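Local coordinates for PbSGBP-B lipoprotein (Prevotella bryantii B14, PDB 6D2Y) that probably binds polysaccharide at the bacterial surface as a lipoprotein of a polysaccharide utilization locus, and carries a bound magnesium ion, at residues E235-S240 with S295-C300; G241-I246 with W274-S279; E281-N286 with S423-L428; I332-P337 with N419-L424; I340-A345 with A356-T361. One frame throughout, in Å; residues are numbered along the deposited sequence.

Contact 1: residues E235-S240 with S295-C300; sequences EVLGNS and SHPRLC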
# COMPACT_ATOMS: atom_id res chain seq x y z
N GLU A 235 17.75 -15.91 -17.95
CA GLU A 235 16.73 -16.94 -17.81
C GLU A 235 15.40 -16.31 -17.43
O GLU A 235 15.36 -15.33 -16.67
CB GLU A 235 17.11 -17.98 -16.75
CG GLU A 235 18.24 -18.92 -17.17
CD GLU A 235 18.67 -19.83 -16.03
OE1 GLU A 235 19.09 -19.31 -14.98
OE2 GLU A 235 18.59 -21.07 -16.19
N VAL A 236 14.31 -16.86 -17.97
CA VAL A 236 12.97 -16.49 -17.55
C VAL A 236 12.64 -17.36 -16.35
O VAL A 236 12.36 -18.55 -16.49
CB VAL A 236 11.95 -16.66 -18.69
CG1 VAL A 236 10.61 -16.05 -18.28
CG2 VAL A 236 12.47 -16.00 -19.96
N LEU A 237 12.67 -16.76 -15.16
CA LEU A 237 12.48 -17.52 -13.94
C LEU A 237 11.06 -18.04 -13.83
O LEU A 237 10.09 -17.37 -14.22
CB LEU A 237 12.80 -16.65 -12.72
CG LEU A 237 14.17 -15.96 -12.72
CD1 LEU A 237 14.36 -15.17 -11.44
CD2 LEU A 237 15.28 -16.98 -12.90
N GLY A 238 10.93 -19.25 -13.30
CA GLY A 238 9.64 -19.87 -13.08
C GLY A 238 9.70 -20.90 -11.98
O GLY A 238 10.05 -20.57 -10.84
N ASN A 239 9.38 -22.15 -12.30
CA ASN A 239 9.49 -23.22 -11.32
C ASN A 239 10.96 -23.53 -11.05
O ASN A 239 11.78 -23.59 -11.96
CB ASN A 239 8.77 -24.47 -11.83
CG ASN A 239 7.27 -24.32 -11.83
OD1 ASN A 239 6.67 -23.92 -10.84
ND2 ASN A 239 6.65 -24.64 -12.97
N SER A 240 11.28 -23.73 -9.77
CA SER A 240 12.61 -24.15 -9.37
C SER A 240 12.54 -24.84 -8.01
O SER A 240 13.00 -24.30 -7.00
CB SER A 240 13.57 -22.96 -9.32
OG SER A 240 14.89 -23.39 -9.00
N SER A 295 22.88 -20.80 -13.23
CA SER A 295 21.49 -21.08 -13.55
C SER A 295 20.66 -20.96 -12.28
O SER A 295 21.08 -21.43 -11.22
CB SER A 295 21.33 -22.48 -14.16
OG SER A 295 19.99 -22.71 -14.58
N HIS A 296 19.50 -20.32 -12.39
CA HIS A 296 18.62 -20.01 -11.27
C HIS A 296 19.34 -19.15 -10.24
O HIS A 296 19.73 -19.65 -9.18
CB HIS A 296 18.10 -21.29 -10.61
CG HIS A 296 17.34 -22.19 -11.54
ND1 HIS A 296 17.05 -23.50 -11.24
CD2 HIS A 296 16.81 -21.96 -12.77
CE1 HIS A 296 16.37 -24.04 -12.24
NE2 HIS A 296 16.21 -23.13 -13.17
N PRO A 297 19.51 -17.86 -10.51
CA PRO A 297 20.26 -17.01 -9.58
C PRO A 297 19.48 -16.75 -8.30
O PRO A 297 18.27 -16.97 -8.21
CB PRO A 297 20.46 -15.71 -10.37
CG PRO A 297 19.27 -15.66 -11.27
CD PRO A 297 18.95 -17.09 -11.63
N ARG A 298 20.21 -16.28 -7.29
CA ARG A 298 19.57 -15.82 -6.06
C ARG A 298 18.70 -14.60 -6.36
O ARG A 298 19.08 -13.73 -7.14
CB ARG A 298 20.63 -15.49 -5.01
CG ARG A 298 21.26 -16.72 -4.37
CD ARG A 298 22.69 -16.47 -3.90
NE ARG A 298 22.78 -15.42 -2.90
CZ ARG A 298 23.50 -14.31 -3.04
NH1 ARG A 298 24.20 -14.11 -4.16
NH2 ARG A 298 23.53 -13.41 -2.08
N LEU A 299 17.53 -14.55 -5.73
CA LEU A 299 16.61 -13.45 -5.99
C LEU A 299 17.19 -12.11 -5.53
O LEU A 299 16.86 -11.07 -6.11
CB LEU A 299 15.27 -13.71 -5.32
CG LEU A 299 14.50 -14.90 -5.89
CD1 LEU A 299 13.20 -15.11 -5.14
CD2 LEU A 299 14.23 -14.69 -7.37
N CYS A 300 18.06 -12.13 -4.52
CA CYS A 300 18.68 -10.89 -4.06
C CYS A 300 19.69 -10.34 -5.06
O CYS A 300 20.09 -9.18 -4.94
CB CYS A 300 19.36 -11.12 -2.71
SG CYS A 300 20.53 -12.49 -2.69

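Contact 2: residues G241-I246 with W274-S279; sequences GWHDRI and WNDEFS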
# COMPACT_ATOMS: atom_id res chain seq x y z
N GLY A 241 11.96 -26.04 -7.99
CA GLY A 241 11.76 -26.76 -6.75
C GLY A 241 11.21 -28.14 -6.99
O GLY A 241 11.53 -28.77 -8.01
N TRP A 242 10.38 -28.63 -6.07
CA TRP A 242 9.83 -29.98 -6.18
C TRP A 242 8.48 -30.00 -6.89
O TRP A 242 8.25 -30.87 -7.74
CB TRP A 242 9.68 -30.60 -4.79
CG TRP A 242 10.95 -31.20 -4.26
CD1 TRP A 242 12.09 -31.45 -4.96
CD2 TRP A 242 11.20 -31.61 -2.91
NE1 TRP A 242 13.04 -32.00 -4.13
CE2 TRP A 242 12.51 -32.11 -2.87
CE3 TRP A 242 10.43 -31.62 -1.74
CZ2 TRP A 242 13.08 -32.61 -1.70
CZ3 TRP A 242 11.00 -32.11 -0.58
CH2 TRP A 242 12.31 -32.60 -0.57
N HIS A 243 7.59 -29.07 -6.56
CA HIS A 243 6.21 -29.10 -7.04
C HIS A 243 6.01 -27.96 -8.03
O HIS A 243 5.81 -26.80 -7.65
CB HIS A 243 5.25 -29.01 -5.85
CG HIS A 243 5.62 -29.93 -4.73
ND1 HIS A 243 6.17 -29.49 -3.55
CD2 HIS A 243 5.53 -31.28 -4.63
CE1 HIS A 243 6.40 -30.53 -2.76
NE2 HIS A 243 6.01 -31.63 -3.39
N ASP A 244 6.04 -28.30 -9.32
CA ASP A 244 5.96 -27.31 -10.39
C ASP A 244 4.53 -26.83 -10.57
O ASP A 244 3.58 -27.61 -10.55
CB ASP A 244 6.48 -27.91 -11.70
CG ASP A 244 7.80 -28.63 -11.53
OD1 ASP A 244 8.69 -28.09 -10.84
OD2 ASP A 244 7.95 -29.73 -12.10
N ARG A 245 4.39 -25.52 -10.76
CA ARG A 245 3.08 -24.90 -10.90
C ARG A 245 2.84 -24.51 -12.35
O ARG A 245 3.77 -24.37 -13.15
CB ARG A 245 2.96 -23.67 -9.99
CG ARG A 245 2.97 -24.00 -8.51
CD ARG A 245 1.57 -24.28 -7.97
NE ARG A 245 1.03 -25.55 -8.45
CZ ARG A 245 1.33 -26.74 -7.94
NH1 ARG A 245 2.17 -26.83 -6.92
NH2 ARG A 245 0.78 -27.83 -8.44
N ILE A 246 1.56 -24.34 -12.69
CA ILE A 246 1.17 -23.93 -14.03
C ILE A 246 1.73 -22.54 -14.31
O ILE A 246 1.59 -21.62 -13.49
CB ILE A 246 -0.36 -23.95 -14.17
CG1 ILE A 246 -0.89 -25.38 -13.99
CG2 ILE A 246 -0.78 -23.38 -15.51
CD1 ILE A 246 -2.39 -25.50 -14.16
N TRP A 274 -2.09 -29.46 4.73
CA TRP A 274 -0.97 -29.49 3.81
C TRP A 274 -1.37 -30.17 2.50
O TRP A 274 -1.86 -31.30 2.49
CB TRP A 274 0.21 -30.23 4.44
CG TRP A 274 1.49 -30.18 3.64
CD1 TRP A 274 1.68 -30.60 2.35
CD2 TRP A 274 2.77 -29.71 4.09
NE1 TRP A 274 2.98 -30.40 1.97
CE2 TRP A 274 3.68 -29.86 3.02
CE3 TRP A 274 3.24 -29.17 5.30
CZ2 TRP A 274 5.02 -29.49 3.12
CZ3 TRP A 274 4.57 -28.81 5.39
CH2 TRP A 274 5.44 -28.97 4.31
N ASN A 275 -1.15 -29.45 1.40
CA ASN A 275 -1.42 -29.95 0.06
C ASN A 275 -0.48 -29.21 -0.89
O ASN A 275 -0.64 -28.00 -1.10
CB ASN A 275 -2.89 -29.72 -0.32
CG ASN A 275 -3.29 -30.46 -1.59
OD1 ASN A 275 -2.45 -30.87 -2.38
ND2 ASN A 275 -4.60 -30.60 -1.80
N ASP A 276 0.51 -29.93 -1.43
CA ASP A 276 1.50 -29.32 -2.31
C ASP A 276 0.93 -28.81 -3.63
O ASP A 276 1.66 -28.18 -4.40
CB ASP A 276 2.64 -30.31 -2.61
CG ASP A 276 3.23 -30.93 -1.36
OD1 ASP A 276 3.52 -32.14 -1.37
OD2 ASP A 276 3.38 -30.19 -0.36
N GLU A 277 -0.36 -29.07 -3.90
CA GLU A 277 -0.99 -28.49 -5.08
C GLU A 277 -1.03 -26.97 -5.01
O GLU A 277 -1.18 -26.31 -6.04
CB GLU A 277 -2.41 -29.03 -5.25
CG GLU A 277 -2.48 -30.46 -5.75
CD GLU A 277 -2.24 -30.56 -7.25
OE1 GLU A 277 -2.56 -29.59 -7.97
OE2 GLU A 277 -1.74 -31.61 -7.70
N PHE A 278 -0.91 -26.39 -3.81
CA PHE A 278 -0.94 -24.94 -3.62
C PHE A 278 0.41 -24.41 -3.15
O PHE A 278 0.48 -23.54 -2.29
CB PHE A 278 -2.04 -24.55 -2.63
CG PHE A 278 -3.30 -25.36 -2.76
CD1 PHE A 278 -4.18 -25.11 -3.80
CD2 PHE A 278 -3.61 -26.36 -1.85
CE1 PHE A 278 -5.35 -25.84 -3.93
CE2 PHE A 278 -4.77 -27.09 -1.97
CZ PHE A 278 -5.65 -26.83 -3.01
N SER A 279 1.49 -24.93 -3.72
CA SER A 279 2.84 -24.50 -3.38
C SER A 279 3.59 -24.11 -4.65
O SER A 279 3.75 -24.93 -5.55
CB SER A 279 3.60 -25.60 -2.63
OG SER A 279 4.95 -25.23 -2.42

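Contact 3: residues E281-N286 with S423-L428; sequences EYWAGN and SLNIFL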
# COMPACT_ATOMS: atom_id res chain seq x y z
N GLU A 281 7.37 -22.85 -5.69
CA GLU A 281 8.70 -22.91 -5.10
C GLU A 281 9.74 -22.47 -6.12
O GLU A 281 9.88 -23.10 -7.17
CB GLU A 281 9.01 -24.32 -4.58
CG GLU A 281 7.95 -24.90 -3.65
CD GLU A 281 7.82 -26.41 -3.76
OE1 GLU A 281 8.54 -27.02 -4.58
OE2 GLU A 281 6.98 -26.98 -3.03
N TYR A 282 10.46 -21.40 -5.81
CA TYR A 282 11.66 -21.02 -6.55
C TYR A 282 12.85 -21.13 -5.61
O TYR A 282 13.02 -20.30 -4.71
CB TYR A 282 11.57 -19.61 -7.13
CG TYR A 282 12.85 -19.20 -7.83
CD1 TYR A 282 13.08 -19.55 -9.16
CD2 TYR A 282 13.85 -18.50 -7.16
CE1 TYR A 282 14.25 -19.20 -9.80
CE2 TYR A 282 15.03 -18.15 -7.79
CZ TYR A 282 15.22 -18.50 -9.11
OH TYR A 282 16.39 -18.15 -9.75
N TRP A 283 13.68 -22.14 -5.83
CA TRP A 283 14.89 -22.35 -5.04
C TRP A 283 16.09 -22.01 -5.91
O TRP A 283 16.22 -22.53 -7.02
CB TRP A 283 14.97 -23.79 -4.53
CG TRP A 283 13.73 -24.22 -3.78
CD1 TRP A 283 12.81 -23.41 -3.18
CD2 TRP A 283 13.28 -25.57 -3.56
NE1 TRP A 283 11.82 -24.17 -2.60
CE2 TRP A 283 12.09 -25.49 -2.81
CE3 TRP A 283 13.78 -26.83 -3.91
CZ2 TRP A 283 11.38 -26.63 -2.42
CZ3 TRP A 283 13.08 -27.95 -3.52
CH2 TRP A 283 11.89 -27.85 -2.78
N ALA A 284 16.95 -21.13 -5.41
CA ALA A 284 18.13 -20.72 -6.16
C ALA A 284 19.10 -21.89 -6.31
O ALA A 284 19.22 -22.74 -5.43
CB ALA A 284 18.83 -19.55 -5.46
N GLY A 285 19.78 -21.92 -7.45
CA GLY A 285 20.71 -22.98 -7.77
C GLY A 285 20.13 -23.96 -8.78
O GLY A 285 18.94 -23.96 -9.08
N ASN A 286 21.01 -24.81 -9.30
CA ASN A 286 20.61 -25.83 -10.27
C ASN A 286 21.62 -26.98 -10.25
O ASN A 286 22.24 -27.32 -11.26
CB ASN A 286 20.46 -25.21 -11.66
CG ASN A 286 19.70 -26.10 -12.62
OD1 ASN A 286 18.90 -26.94 -12.21
ND2 ASN A 286 19.94 -25.92 -13.92
N SER A 423 15.73 -17.38 -2.15
CA SER A 423 14.68 -18.26 -2.64
C SER A 423 13.33 -17.78 -2.12
O SER A 423 13.25 -17.04 -1.13
CB SER A 423 14.92 -19.72 -2.22
OG SER A 423 16.17 -20.18 -2.70
N LEU A 424 12.27 -18.22 -2.79
CA LEU A 424 10.92 -17.78 -2.46
C LEU A 424 9.95 -18.95 -2.55
O LEU A 424 9.95 -19.68 -3.54
CB LEU A 424 10.46 -16.66 -3.40
CG LEU A 424 9.04 -16.16 -3.15
CD1 LEU A 424 8.98 -15.38 -1.85
CD2 LEU A 424 8.53 -15.33 -4.32
N ASN A 425 9.14 -19.10 -1.51
CA ASN A 425 8.05 -20.07 -1.49
C ASN A 425 6.73 -19.33 -1.29
O ASN A 425 6.64 -18.40 -0.49
CB ASN A 425 8.23 -21.10 -0.37
CG ASN A 425 8.98 -22.33 -0.82
OD1 ASN A 425 9.74 -22.28 -1.79
ND2 ASN A 425 8.78 -23.44 -0.12
N ILE A 426 5.72 -19.75 -2.04
CA ILE A 426 4.34 -19.28 -1.85
C ILE A 426 3.50 -20.52 -1.60
O ILE A 426 3.32 -21.35 -2.51
CB ILE A 426 3.82 -18.48 -3.05
CG1 ILE A 426 4.79 -17.35 -3.40
CG2 ILE A 426 2.43 -17.95 -2.77
CD1 ILE A 426 4.17 -16.21 -4.17
N PHE A 427 2.98 -20.66 -0.39
CA PHE A 427 2.30 -21.87 0.05
C PHE A 427 0.99 -21.48 0.73
O PHE A 427 1.00 -20.77 1.74
CB PHE A 427 3.18 -22.68 1.00
CG PHE A 427 2.79 -24.13 1.12
CD1 PHE A 427 1.73 -24.64 0.39
CD2 PHE A 427 3.47 -24.97 1.98
CE1 PHE A 427 1.36 -25.97 0.51
CE2 PHE A 427 3.11 -26.30 2.10
CZ PHE A 427 2.06 -26.80 1.37
N LEU A 428 -0.12 -21.96 0.18
CA LEU A 428 -1.44 -21.80 0.79
C LEU A 428 -1.62 -22.92 1.81
O LEU A 428 -1.94 -24.05 1.45
CB LEU A 428 -2.53 -21.86 -0.27
CG LEU A 428 -3.01 -20.59 -0.98
CD1 LEU A 428 -1.86 -19.71 -1.42
CD2 LEU A 428 -3.85 -21.00 -2.17

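Contact 4: residues I332-P337 with N419-L424; sequences IIFGSP and NDFSSL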
# COMPACT_ATOMS: atom_id res chain seq x y z
N ILE A 332 4.00 -16.49 2.39
CA ILE A 332 5.03 -16.09 1.44
C ILE A 332 6.36 -16.08 2.19
O ILE A 332 6.59 -15.21 3.04
CB ILE A 332 4.72 -14.72 0.81
CG1 ILE A 332 3.30 -14.72 0.23
CG2 ILE A 332 5.74 -14.38 -0.26
CD1 ILE A 332 2.76 -13.35 -0.06
N ILE A 333 7.22 -17.05 1.90
CA ILE A 333 8.42 -17.29 2.69
C ILE A 333 9.65 -17.04 1.83
O ILE A 333 9.85 -17.72 0.81
CB ILE A 333 8.46 -18.72 3.26
CG1 ILE A 333 7.08 -19.15 3.77
CG2 ILE A 333 9.48 -18.82 4.38
CD1 ILE A 333 6.38 -20.14 2.86
N PHE A 334 10.47 -16.08 2.24
CA PHE A 334 11.80 -15.88 1.67
C PHE A 334 12.81 -16.72 2.44
O PHE A 334 12.66 -16.95 3.64
CB PHE A 334 12.20 -14.41 1.70
CG PHE A 334 11.65 -13.60 0.57
CD1 PHE A 334 12.20 -13.69 -0.70
CD2 PHE A 334 10.59 -12.73 0.76
CE1 PHE A 334 11.71 -12.94 -1.75
CE2 PHE A 334 10.08 -11.98 -0.28
CZ PHE A 334 10.64 -12.08 -1.54
N GLY A 335 13.84 -17.16 1.75
CA GLY A 335 14.83 -18.04 2.36
C GLY A 335 16.21 -17.79 1.82
O GLY A 335 16.39 -17.40 0.66
N SER A 336 17.20 -18.04 2.67
CA SER A 336 18.61 -17.97 2.33
C SER A 336 19.08 -19.31 1.77
O SER A 336 18.41 -20.33 1.94
CB SER A 336 19.43 -17.60 3.57
OG SER A 336 19.41 -18.65 4.52
N PRO A 337 20.23 -19.34 1.09
CA PRO A 337 20.78 -20.63 0.65
C PRO A 337 21.08 -21.56 1.81
O PRO A 337 21.07 -22.78 1.62
CB PRO A 337 22.06 -20.23 -0.09
CG PRO A 337 21.84 -18.83 -0.51
CD PRO A 337 21.04 -18.21 0.60
N ASN A 419 21.01 -11.55 1.77
CA ASN A 419 21.13 -12.94 1.35
C ASN A 419 19.91 -13.77 1.73
O ASN A 419 19.71 -14.85 1.16
CB ASN A 419 22.39 -13.56 1.95
CG ASN A 419 23.64 -13.24 1.16
OD1 ASN A 419 23.87 -13.82 0.10
ND2 ASN A 419 24.45 -12.32 1.67
N ASP A 420 19.10 -13.30 2.68
CA ASP A 420 17.90 -14.01 3.08
C ASP A 420 16.78 -13.92 2.05
O ASP A 420 15.73 -14.53 2.25
CB ASP A 420 17.41 -13.48 4.44
CG ASP A 420 18.47 -13.61 5.52
OD1 ASP A 420 19.57 -13.04 5.35
OD2 ASP A 420 18.20 -14.27 6.55
N PHE A 421 16.99 -13.18 0.96
CA PHE A 421 16.01 -13.10 -0.12
C PHE A 421 16.53 -13.81 -1.36
O PHE A 421 16.51 -13.24 -2.46
CB PHE A 421 15.68 -11.64 -0.45
CG PHE A 421 15.18 -10.84 0.72
CD1 PHE A 421 13.90 -11.04 1.22
CD2 PHE A 421 15.98 -9.89 1.31
CE1 PHE A 421 13.44 -10.30 2.29
CE2 PHE A 421 15.53 -9.15 2.39
CZ PHE A 421 14.26 -9.36 2.87
N SER A 422 17.02 -15.04 -1.20
CA SER A 422 17.59 -15.79 -2.31
C SER A 422 16.57 -16.73 -2.95
O SER A 422 16.55 -16.88 -4.18
CB SER A 422 18.80 -16.60 -1.84
OG SER A 422 19.66 -15.83 -1.02
N SER A 423 15.73 -17.38 -2.15
CA SER A 423 14.68 -18.26 -2.64
C SER A 423 13.33 -17.78 -2.12
O SER A 423 13.25 -17.04 -1.13
CB SER A 423 14.92 -19.72 -2.22
OG SER A 423 16.17 -20.18 -2.70
N LEU A 424 12.27 -18.22 -2.79
CA LEU A 424 10.92 -17.78 -2.46
C LEU A 424 9.95 -18.95 -2.55
O LEU A 424 9.95 -19.68 -3.54
CB LEU A 424 10.46 -16.66 -3.40
CG LEU A 424 9.04 -16.16 -3.15
CD1 LEU A 424 8.98 -15.38 -1.85
CD2 LEU A 424 8.53 -15.33 -4.32

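Contact 5: residues I340-A345 with A356-T361; sequences ISLGNA and AGCNNT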
# COMPACT_ATOMS: atom_id res chain seq x y z
N ILE A 340 17.41 -23.27 2.07
CA ILE A 340 16.82 -23.97 0.93
C ILE A 340 17.63 -23.63 -0.31
O ILE A 340 18.11 -22.51 -0.48
CB ILE A 340 15.33 -23.59 0.76
CG1 ILE A 340 14.71 -24.35 -0.41
CG2 ILE A 340 15.16 -22.09 0.59
CD1 ILE A 340 14.71 -25.85 -0.23
N SER A 341 17.79 -24.63 -1.18
CA SER A 341 18.46 -24.45 -2.46
C SER A 341 18.07 -25.61 -3.36
O SER A 341 17.64 -26.66 -2.88
CB SER A 341 19.98 -24.37 -2.30
OG SER A 341 20.50 -25.58 -1.78
N LEU A 342 18.22 -25.41 -4.66
CA LEU A 342 17.93 -26.46 -5.64
C LEU A 342 19.21 -27.24 -5.89
O LEU A 342 20.05 -26.84 -6.71
CB LEU A 342 17.37 -25.88 -6.93
CG LEU A 342 16.98 -26.95 -7.96
CD1 LEU A 342 15.76 -27.72 -7.49
CD2 LEU A 342 16.75 -26.34 -9.33
N GLY A 343 19.37 -28.36 -5.19
CA GLY A 343 20.56 -29.18 -5.35
C GLY A 343 20.69 -30.15 -4.19
O GLY A 343 19.73 -30.41 -3.46
N ASN A 344 21.90 -30.67 -4.04
CA ASN A 344 22.21 -31.58 -2.95
C ASN A 344 22.62 -30.80 -1.71
O ASN A 344 23.20 -29.71 -1.79
CB ASN A 344 23.33 -32.55 -3.34
CG ASN A 344 22.85 -33.61 -4.32
OD1 ASN A 344 21.98 -34.42 -3.99
ND2 ASN A 344 23.43 -33.62 -5.51
N ALA A 345 22.31 -31.36 -0.54
CA ALA A 345 22.74 -30.76 0.71
C ALA A 345 24.24 -30.93 0.90
O ALA A 345 24.82 -31.94 0.50
CB ALA A 345 21.99 -31.40 1.88
N ALA A 356 21.57 -26.01 1.84
CA ALA A 356 20.71 -26.98 2.50
C ALA A 356 20.17 -28.04 1.55
O ALA A 356 19.69 -29.07 2.02
CB ALA A 356 19.55 -26.27 3.19
N GLY A 357 20.24 -27.80 0.24
CA GLY A 357 19.64 -28.73 -0.70
C GLY A 357 18.13 -28.64 -0.69
O GLY A 357 17.52 -27.80 -0.02
N CYS A 358 17.51 -29.53 -1.46
CA CYS A 358 16.06 -29.56 -1.56
C CYS A 358 15.45 -30.07 -0.26
O CYS A 358 15.87 -31.09 0.28
CB CYS A 358 15.63 -30.45 -2.73
SG CYS A 358 16.21 -29.92 -4.35
N ASN A 359 14.45 -29.35 0.23
CA ASN A 359 13.73 -29.75 1.44
C ASN A 359 12.43 -28.97 1.52
O ASN A 359 12.25 -27.96 0.83
CB ASN A 359 14.57 -29.52 2.70
CG ASN A 359 14.66 -28.06 3.09
OD1 ASN A 359 13.81 -27.55 3.82
ND2 ASN A 359 15.69 -27.37 2.61
N ASN A 360 11.52 -29.45 2.36
CA ASN A 360 10.28 -28.74 2.65
C ASN A 360 10.09 -28.55 4.15
O ASN A 360 8.95 -28.38 4.61
CB ASN A 360 9.07 -29.45 2.05
CG ASN A 360 8.96 -30.90 2.49
OD1 ASN A 360 9.64 -31.34 3.41
ND2 ASN A 360 8.08 -31.65 1.82
N THR A 361 11.17 -28.58 4.92
CA THR A 361 11.12 -28.35 6.36
C THR A 361 11.61 -26.96 6.76
O THR A 361 11.39 -26.56 7.90
CB THR A 361 11.97 -29.40 7.09
OG1 THR A 361 13.35 -29.24 6.74
CG2 THR A 361 11.53 -30.81 6.72

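Contact 1: residues E235-S240 with S295-C300
Glu235 reaches across to Ser295 and His296 with its carboxylate. From CB the chain leaves beside the backbone N, with CG anti to the carbonyl carbon (chi1 -72°), and its extended course beyond CG carries the carboxylate out to the other segment, where the contact starts at CD. OE1 turns its syn lone pair to the backbone N of His296 at 2.8 Å, in a nearly straight bond, and also takes a bond from Thr233 OG1. OE2 accepts from Ser295 OG at 2.7 Å, again on the syn side. Two bonds from adjoining residues therefore fix the rotation of the carboxylate, a task for which the length and two oxygens of glutamate are well suited. The His296 ring has Ser240 CB over one face, 4.3 Å from its centroid in a CH-pi contact, and Ser295 OG over the rim of the other. His296 ND1 is bonded to Gly285 O, and Ser240 OG to Trp283 O. Leu237 supplies the apolar part, its CD2 3.9 Å from Pro297 CD and its CD1 4.1 Å from Leu299 CD2. Both leucines also pack on Phe224 of strand 222-224 and Tyr282 of strand 279-282, while Tyr282 OH bonds Pro297 O; the loop 235-240 and the short, weakly bonded helix 299-302 thus lie against the same two strands.

Contact 2: residues G241-I246 with W274-S279
The imidazole of His243 is stacked on the Asp276 side chain: CB of Asp276 stands 3.5 Å from the ring centroid, almost on the normal, and the carboxylate lies only 19° from parallel to the ring. CB of Trp242 is over the opposite face. Asp276 OD1 comes within 3.2 Å of His243 NE2, but from over the face, at an angle too poor for a hydrogen bond; the ring's bond is made instead by ND1, to Glu281 OE2. The guanidinium of Arg245 has Glu277 O over the centre of one face, 3.2 Å above the plane, with no N-H pointing at it. Ser279 O is at the edge, bonded by NH1 at 2.8 Å in the guanidinium plane; Asp276 O takes a second, weak bond from NH1. Asp276 and Glu277 form a 3-10 turn leading into strand 279-282, whose first residue is Ser279; an Asx turn, Asn275 OD1 accepting from Glu277 N, opens it. Arginine suits the site because a flat cation can donate at its edge while its face rests on a third carbonyl. Its chain bends at chi2 (-89°) and again at chi3, laying CG and CD against Ser279 O before the head arrives. Glu277 OE1 adds a long salt bridge, 3.8 Å from Arg245 NH2 and well out of the guanidinium plane.

Contact 3: residues E281-N286 with S423-L428
Tyr282 and Leu424 form an antiparallel hydrogen-bonded pair, Tyr282 N to Leu424 O and Leu424 N to Tyr282 O both 2.9 Å, and Glu281 with Asn425 is the neighbouring non-hydrogen-bonded pair. Where strand 279-282 ends, a side chain continues the pairing: Ser423 OG, held beside its own backbone N (chi1 -58°), accepts from Ala284 N at 3.0 Å. On the face bearing Glu281 and Asn425, the indole of Trp283 swings in and its NE1 bonds Asn425 OD1 at 2.9 Å. The donor lies in the amide's carbonyl plane on a lone pair, and ring and amide are nearly coplanar, 25° apart. OD1 also rests 3.5 Å from Glu281 CB, whose carboxylate goes on to Trp242 N. The other face carries the Tyr282 ring and Leu424, largely apolar side chains suited to a buried position. The arrangement is the antiparallel pairing of an outermost strand, 279-282, with strand 423-428 in a four-stranded sheet of the beta-sandwich domain, which is probably the glycan-binding one.

Contact 4: residues I332-P337 with N419-L424
Gly335 O is gripped by two consecutive backbone N-H groups, Ser422 N at 3.1 Å and Ser423 N at 2.9 Å. Two residues facing one make this a classic beta bulge, set where the chain enters strand 423-428 from a 3-10 turn. The return bond, Gly335 N to Ser423 O, is also 2.9 Å, its donor above the carbonyl plane. Beyond the bulge the next pair, Phe334 with Leu424, is antiparallel and non-hydrogen-bonded. There the flat ring of Phe334 is clasped from both sides. Leu424 CD1 sits over its centre, 3.6 Å from the centroid; CG anti to the backbone N (chi1 178°) brings the branch there. On the opposite face Phe421 comes edge-on, CD1 leading, in a T-shaped pair with centroids 5.0 Å apart and planes at 82°. Leu424 CD1 also lies alongside Ile332 CG2 at 3.7 Å, the two side chains pointing the same way. Phe421 goes on to stack on Phe305, so the aromatic packing extends past the sheet. At the other end of the contact Pro337 CD rests 3.2 Å from Ser422 OG, and Ser336 OG bonds a glycerol, probably from the crystallisation liquor. Across the contact every hydrogen bond is thus between backbones: the bulge satisfies Gly335 and the N-H groups of Ser422 and Ser423, while phenylalanine and leucine add dispersion and CH-pi contacts and ask for no further polar partner.

Contact 5: residues I340-A345 with A356-T361
Ile340 meets Gly357 and Asn359 with the end of its long branch: CG1 runs anti to the backbone N (chi1 -179°), carrying CD1 to 3.4 Å from both Gly357 O and Asn359 ND2. That amide is held by its own bonds to Gly357 O and Gln339 O. Ser341 comes next, its OG accepting from Gly357 N at 3.0 Å, while its backbone N gives a weak bond to Gly357 O. Leu342 touches Cys358 SG with CD1 at 3.9 Å. Both segments belong to the long irregular connection between strands 330-335 and 372-374, where loop is tied to loop without regular pairing; an Asx turn, Asn359 OD1 taking Thr361 N, shapes the second. Gly343 O accepts from Cys358 N at 3.1 Å, and Gly343 N makes a weak bond to the Cys358 sulfur. Opposite Asn344 and Ala345, Gly357 fits as glycine: its phi is positive (73°), and the backbone of Ala345 occupies the direction a CB would take. Ala345 CB itself lies 3.3 Å from Ala356 O.

In the fold
Contacts 3 and 4 are the buried ones and share strand 423-428, pairing it with 279-282 on one edge and 330-335 on the other. To this backbone pairing contact 3 adds side-chain hydrogen bonds, whereas contact 4 adds aromatic and CH-pi packing. Contacts 1, 2 and 5 are partly buried and depend more on loops, with carboxylate, guanidinium or serine groups capturing peptide atoms. Contact 3 is hydrogen-bonded to contacts 1, 2 and 5 as well as to its partner in the sheet, and thereby ties the loops to the strands. Leu299 of contact 1 meets Ser422 of contact 4. Contacts 2 and 4 alone do not touch.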